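Local coordinates for protein Syntaxin1 (Monosiga brevicollis, PDB 2XHE) that probably acts as a SNAP receptor of the syntaxin family, binding other SNARE proteins in membrane fusion and transport, at residues P41-F46 against S130-I135; E65-L70 against D92-I97. All coordinates share one frame; numbering follows the deposited sequence.

In the fold
After the short helix 5-9 and an unmodelled gap, the chain passes through 41-46, the loop and first turn of helix 44-72 and the first half of interaction 1, and reaches 65-70 near the far end of that helix. It then turns into helix 80-116, where 92-97 comes back against 65-70 and closes the shorter loop, interaction 2, with 21 residues between its segments. Only when helix 131-171 begins does 130-135 meet 41-46 and close the wider loop, with 83 residues between, so interaction 2 is enclosed and the two do not cross. Their centres stand 34 Å apart. Interaction 2 joins helix 44-72 to helix 80-116, and interaction 1 joins helix 44-72 to helix 131-171.

Interaction 1 of 2, residues P41-F46 against S130-I135; sequences PFMADF and STDLRI
The ring of F42 turns its edge to the carboxylate of D132, with CE1 3.1 Å from OD2 near the ring plane; ring and carboxylate planes stand 58° apart. Chi1 of 178° swings CG of F42 away from its own backbone N and carries the ring across to helix 131-171. Another part of the edge approaches I135, CZ lying 4.4 Å from CD1. Over one face of the same ring sits M43 CG, 3.7 Å above the plane and displaced toward the rim. From there the M43 chain bends at chi2 and chi3 and crosses D132 at an angle: SD comes to 4.1 Å from D132 CB, and CE to 3.8 Å from D132 O. CE also approaches I135 CG2, which F46 CE2 meets obliquely at 4.1 Å. In the N-terminal domain of syntaxins, an up-down-up bundle of three helices, this contact joins the starts of the first and third: M43 holds the N-cap position of helix 44-72 and S130 that of helix 131-171. The second cap is backed by a bond, L133 N donating to S130 OG at 168°. D132 OD2 has a stronger partner beyond F42, a salt bridge to a basic side chain on the chain of another protein, and a basic side chain of that chain also packs on F42. With an alanine here, the D132 carboxylate would probably lose the ring edge beside OD2, while M43 CG and I135 CD1 would be left without the aromatic surface between the two helix starts.

Interaction 2 of 2, residues E65-L70 against D92-I97; sequences EQVAQL and DTMARI
No flat group takes part where V67 meets T93, M94 and I97, so there is no face or edge to assign; the side chain of Y154, on helix 131-171, also touches M94 and I97. The two branches of V67 divide the work. CG2 lies 3.4 Å from T93 OG1, the two side chains lying alongside and pointing opposite ways, and meets I97 CD1 tip to tip at 3.7 Å. CG1, held anti to the V67 backbone N (chi1 -178°), is directed instead to the methyl of M94, 4.4 Å from its CE. This mostly apolar contact joins the antiparallel first and second helices of the syntaxin N-terminal bundle: the local axes run at 154° and pass within 10.2 Å, with V67 CA and T93 CA 7.1 Å apart. T93 OG1 makes no hydrogen bond across the interface; its polar partner is L90 O, in its own helix. Chi1 of 60° sets OG1 between its own backbone N and carbonyl carbon, within reach of that carbonyl, while V67 CG2 and, more distantly, L70 CD1 pack against it. L70 also reaches L86, K89 and L90, and Q158 of helix 131-171 touches both V67 and M94.

Interaction 1 of 2, residues P41-F46 against S130-I135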
loop_
_atom_site.group_PDB
_atom_site.type_symbol
_atom_site.label_atom_id
_atom_site.label_comp_id
_atom_site.label_asym_id
_atom_site.label_seq_id
_atom_site.Cartn_x
_atom_site.Cartn_y
_atom_site.Cartn_z
ATOM N N PRO B 41 33.720 14.247 -10.070
ATOM C CA PRO B 41 32.809 13.327 -10.763
ATOM C C PRO B 41 31.814 12.639 -9.828
ATOM O O PRO B 41 30.611 12.918 -9.888
ATOM C CB PRO B 41 33.759 12.286 -11.360
ATOM C CG PRO B 41 35.051 13.005 -11.519
ATOM C CD PRO B 41 35.132 13.947 -10.359
ATOM N N PHE B 42 32.323 11.741 -8.990
ATOM C CA PHE B 42 31.503 10.946 -8.072
ATOM C C PHE B 42 30.917 9.700 -8.732
ATOM O O PHE B 42 29.857 9.748 -9.356
ATOM C CB PHE B 42 30.393 11.780 -7.429
ATOM C CG PHE B 42 29.496 10.988 -6.524
ATOM C CD1 PHE B 42 29.978 10.462 -5.335
ATOM C CD2 PHE B 42 28.173 10.763 -6.861
ATOM C CE1 PHE B 42 29.162 9.728 -4.503
ATOM C CE2 PHE B 42 27.349 10.030 -6.029
ATOM C CZ PHE B 42 27.846 9.511 -4.848
ATOM N N MET B 43 31.635 8.589 -8.590
ATOM C CA MET B 43 31.186 7.294 -9.084
ATOM C C MET B 43 30.857 7.314 -10.577
ATOM O O MET B 43 29.849 6.759 -11.018
ATOM C CB MET B 43 29.994 6.823 -8.261
ATOM C CG MET B 43 30.249 6.913 -6.767
ATOM S SD MET B 43 29.546 5.527 -5.866
ATOM C CE MET B 43 27.814 5.836 -6.125
ATOM N N ALA B 44 31.736 7.941 -11.349
ATOM C CA ALA B 44 31.528 8.103 -12.786
ATOM C C ALA B 44 31.338 6.779 -13.527
ATOM O O ALA B 44 30.406 6.631 -14.318
ATOM C CB ALA B 44 32.663 8.900 -13.402
ATOM N N ASP B 45 32.216 5.816 -13.280
ATOM C CA ASP B 45 32.084 4.538 -13.965
ATOM C C ASP B 45 30.783 3.841 -13.599
ATOM O O ASP B 45 30.139 3.244 -14.459
ATOM C CB ASP B 45 33.268 3.616 -13.690
ATOM C CG ASP B 45 33.378 2.495 -14.718
ATOM O OD1 ASP B 45 32.559 2.462 -15.668
ATOM O OD2 ASP B 45 34.288 1.649 -14.584
ATOM N N PHE B 46 30.400 3.915 -12.323
ATOM C CA PHE B 46 29.164 3.285 -11.855
ATOM C C PHE B 46 27.901 3.806 -12.564
ATOM O O PHE B 46 27.136 3.022 -13.141
ATOM C CB PHE B 46 29.024 3.411 -10.336
ATOM C CG PHE B 46 27.664 3.031 -9.821
ATOM C CD1 PHE B 46 27.333 1.704 -9.608
ATOM C CD2 PHE B 46 26.711 4.003 -9.558
ATOM C CE1 PHE B 46 26.081 1.352 -9.139
ATOM C CE2 PHE B 46 25.461 3.658 -9.092
ATOM C CZ PHE B 46 25.145 2.330 -8.882
ATOM N N SER B 130 26.261 4.556 3.902
ATOM C CA SER B 130 26.995 5.621 3.246
ATOM C C SER B 130 26.356 5.886 1.903
ATOM O O SER B 130 26.184 4.970 1.101
ATOM C CB SER B 130 28.455 5.214 3.050
ATOM O OG SER B 130 28.640 4.554 1.809
ATOM N N THR B 131 26.005 7.143 1.663
ATOM C CA THR B 131 25.224 7.504 0.488
ATOM C C THR B 131 25.728 6.778 -0.771
ATOM O O THR B 131 24.934 6.352 -1.608
ATOM C CB THR B 131 25.162 9.046 0.310
ATOM O OG1 THR B 131 24.903 9.664 1.580
ATOM C CG2 THR B 131 24.060 9.440 -0.665
ATOM N N ASP B 132 27.044 6.607 -0.884
ATOM C CA ASP B 132 27.638 5.850 -1.988
ATOM C C ASP B 132 27.040 4.447 -2.059
ATOM O O ASP B 132 26.443 4.063 -3.065
ATOM C CB ASP B 132 29.159 5.734 -1.817
ATOM C CG ASP B 132 29.827 7.071 -1.530
ATOM O OD1 ASP B 132 29.813 7.508 -0.354
ATOM O OD2 ASP B 132 30.377 7.677 -2.477
ATOM N N LEU B 133 27.204 3.693 -0.976
ATOM C CA LEU B 133 26.767 2.300 -0.922
ATOM C C LEU B 133 25.238 2.161 -0.938
ATOM O O LEU B 133 24.701 1.213 -1.520
ATOM C CB LEU B 133 27.388 1.584 0.288
ATOM C CG LEU B 133 26.999 0.122 0.517
ATOM C CD1 LEU B 133 27.265 -0.714 -0.712
ATOM C CD2 LEU B 133 27.746 -0.441 1.703
ATOM N N ARG B 134 24.541 3.105 -0.311
ATOM C CA ARG B 134 23.081 3.122 -0.350
ATOM C C ARG B 134 22.562 3.220 -1.786
ATOM O O ARG B 134 21.706 2.428 -2.198
ATOM C CB ARG B 134 22.531 4.272 0.493
ATOM C CG ARG B 134 22.630 4.053 2.001
ATOM C CD ARG B 134 22.171 5.293 2.758
ATOM N NE ARG B 134 20.858 5.734 2.297
ATOM C CZ ARG B 134 20.470 7.004 2.256
ATOM N NH1 ARG B 134 21.298 7.965 2.646
ATOM N NH2 ARG B 134 19.259 7.311 1.812
ATOM N N ILE B 135 23.088 4.195 -2.535
ATOM C CA ILE B 135 22.750 4.394 -3.943
ATOM C C ILE B 135 23.072 3.160 -4.773
ATOM O O ILE B 135 22.248 2.693 -5.555
ATOM C CB ILE B 135 23.495 5.609 -4.529
ATOM C CG1 ILE B 135 22.853 6.906 -4.039
ATOM C CG2 ILE B 135 23.494 5.577 -6.054
ATOM C CD1 ILE B 135 23.752 8.111 -4.140
#

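Interaction 2 of 2, residues E65-L70 against D92-I97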
loop_
_atom_site.group_PDB
_atom_site.type_symbol
_atom_site.label_atom_id
_atom_site.label_comp_id
_atom_site.label_asym_id
_atom_site.label_seq_id
_atom_site.Cartn_x
_atom_site.Cartn_y
_atom_site.Cartn_z
ATOM N N GLU B 65 9.693 -7.383 -28.767
ATOM C CA GLU B 65 8.402 -7.201 -29.431
ATOM C C GLU B 65 8.527 -7.241 -30.954
ATOM O O GLU B 65 7.534 -7.132 -31.670
ATOM C CB GLU B 65 7.722 -5.907 -28.969
ATOM C CG GLU B 65 7.582 -5.775 -27.442
ATOM C CD GLU B 65 6.793 -6.915 -26.795
ATOM O OE1 GLU B 65 5.938 -7.522 -27.478
ATOM O OE2 GLU B 65 7.026 -7.197 -25.596
ATOM N N GLN B 66 9.752 -7.409 -31.441
ATOM C CA GLN B 66 9.993 -7.581 -32.866
ATOM C C GLN B 66 10.217 -9.054 -33.184
ATOM O O GLN B 66 9.835 -9.539 -34.249
ATOM C CB GLN B 66 11.192 -6.745 -33.316
ATOM C CG GLN B 66 10.946 -5.237 -33.296
ATOM C CD GLN B 66 12.232 -4.440 -33.195
ATOM O OE1 GLN B 66 13.319 -4.958 -33.474
ATOM N NE2 GLN B 66 12.118 -3.178 -32.781
ATOM N N VAL B 67 10.846 -9.766 -32.256
ATOM C CA VAL B 67 10.940 -11.214 -32.362
ATOM C C VAL B 67 9.527 -11.790 -32.305
ATOM O O VAL B 67 9.251 -12.842 -32.866
ATOM C CB VAL B 67 11.815 -11.823 -31.243
ATOM C CG1 VAL B 67 11.925 -13.322 -31.411
ATOM C CG2 VAL B 67 13.199 -11.193 -31.248
ATOM N N ALA B 68 8.625 -11.081 -31.636
ATOM C CA ALA B 68 7.232 -11.512 -31.561
ATOM C C ALA B 68 6.629 -11.650 -32.961
ATOM O O ALA B 68 6.150 -12.723 -33.333
ATOM C CB ALA B 68 6.415 -10.549 -30.710
ATOM N N GLN B 69 6.665 -10.570 -33.738
ATOM C CA GLN B 69 6.147 -10.590 -35.106
ATOM C C GLN B 69 6.885 -11.581 -36.002
ATOM O O GLN B 69 6.266 -12.423 -36.653
ATOM C CB GLN B 69 6.204 -9.198 -35.730
ATOM C CG GLN B 69 5.404 -8.164 -34.979
ATOM C CD GLN B 69 5.471 -6.805 -35.634
ATOM O OE1 GLN B 69 6.088 -6.640 -36.688
ATOM N NE2 GLN B 69 4.834 -5.816 -35.012
ATOM N N LEU B 70 8.210 -11.475 -36.036
ATOM C CA LEU B 70 9.020 -12.346 -36.882
ATOM C C LEU B 70 8.667 -13.827 -36.726
ATOM O O LEU B 70 8.870 -14.619 -37.647
ATOM C CB LEU B 70 10.512 -12.122 -36.617
ATOM C CG LEU B 70 11.093 -10.759 -36.989
ATOM C CD1 LEU B 70 12.606 -10.771 -36.829
ATOM C CD2 LEU B 70 10.705 -10.382 -38.414
ATOM N N ASP B 92 19.209 -13.093 -35.737
ATOM C CA ASP B 92 20.052 -11.908 -35.716
ATOM C C ASP B 92 19.670 -11.032 -34.530
ATOM O O ASP B 92 20.526 -10.617 -33.749
ATOM C CB ASP B 92 19.939 -11.136 -37.031
ATOM C CG ASP B 92 20.976 -10.037 -37.153
ATOM O OD1 ASP B 92 21.084 -9.211 -36.219
ATOM O OD2 ASP B 92 21.680 -9.998 -38.185
ATOM N N THR B 93 18.378 -10.760 -34.393
ATOM C CA THR B 93 17.874 -10.063 -33.212
ATOM C C THR B 93 18.060 -10.925 -31.963
ATOM O O THR B 93 18.459 -10.420 -30.919
ATOM C CB THR B 93 16.391 -9.667 -33.364
ATOM O OG1 THR B 93 15.602 -10.842 -33.563
ATOM C CG2 THR B 93 16.198 -8.740 -34.559
ATOM N N MET B 94 17.783 -12.224 -32.087
ATOM C CA MET B 94 17.970 -13.182 -30.999
ATOM C C MET B 94 19.371 -13.135 -30.413
ATOM O O MET B 94 19.555 -13.230 -29.202
ATOM C CB MET B 94 17.703 -14.609 -31.478
ATOM C CG MET B 94 16.247 -15.038 -31.442
ATOM S SD MET B 94 16.098 -16.819 -31.658
ATOM C CE MET B 94 14.346 -16.951 -31.993
ATOM N N ALA B 95 20.358 -13.014 -31.287
ATOM C CA ALA B 95 21.752 -12.984 -30.879
ATOM C C ALA B 95 22.082 -11.654 -30.241
ATOM O O ALA B 95 22.958 -11.572 -29.386
ATOM C CB ALA B 95 22.646 -13.221 -32.073
ATOM N N ARG B 96 21.395 -10.604 -30.675
ATOM C CA ARG B 96 21.607 -9.296 -30.074
ATOM C C ARG B 96 20.998 -9.244 -28.674
ATOM O O ARG B 96 21.651 -8.836 -27.713
ATOM C CB ARG B 96 21.044 -8.180 -30.950
ATOM C CG ARG B 96 21.450 -6.789 -30.462
ATOM C CD ARG B 96 21.799 -5.855 -31.610
ATOM N NE ARG B 96 20.912 -6.067 -32.749
ATOM C CZ ARG B 96 19.626 -5.719 -32.768
ATOM N NH1 ARG B 96 19.066 -5.134 -31.695
ATOM N NH2 ARG B 96 18.897 -5.966 -33.860
ATOM N N ILE B 97 19.743 -9.670 -28.572
ATOM C CA ILE B 97 19.051 -9.748 -27.298
ATOM C C ILE B 97 19.893 -10.541 -26.314
ATOM O O ILE B 97 19.948 -10.230 -25.129
ATOM C CB ILE B 97 17.672 -10.395 -27.465
ATOM C CG1 ILE B 97 16.803 -9.508 -28.359
ATOM C CG2 ILE B 97 17.014 -10.645 -26.085
ATOM C CD1 ILE B 97 15.388 -9.974 -28.535
#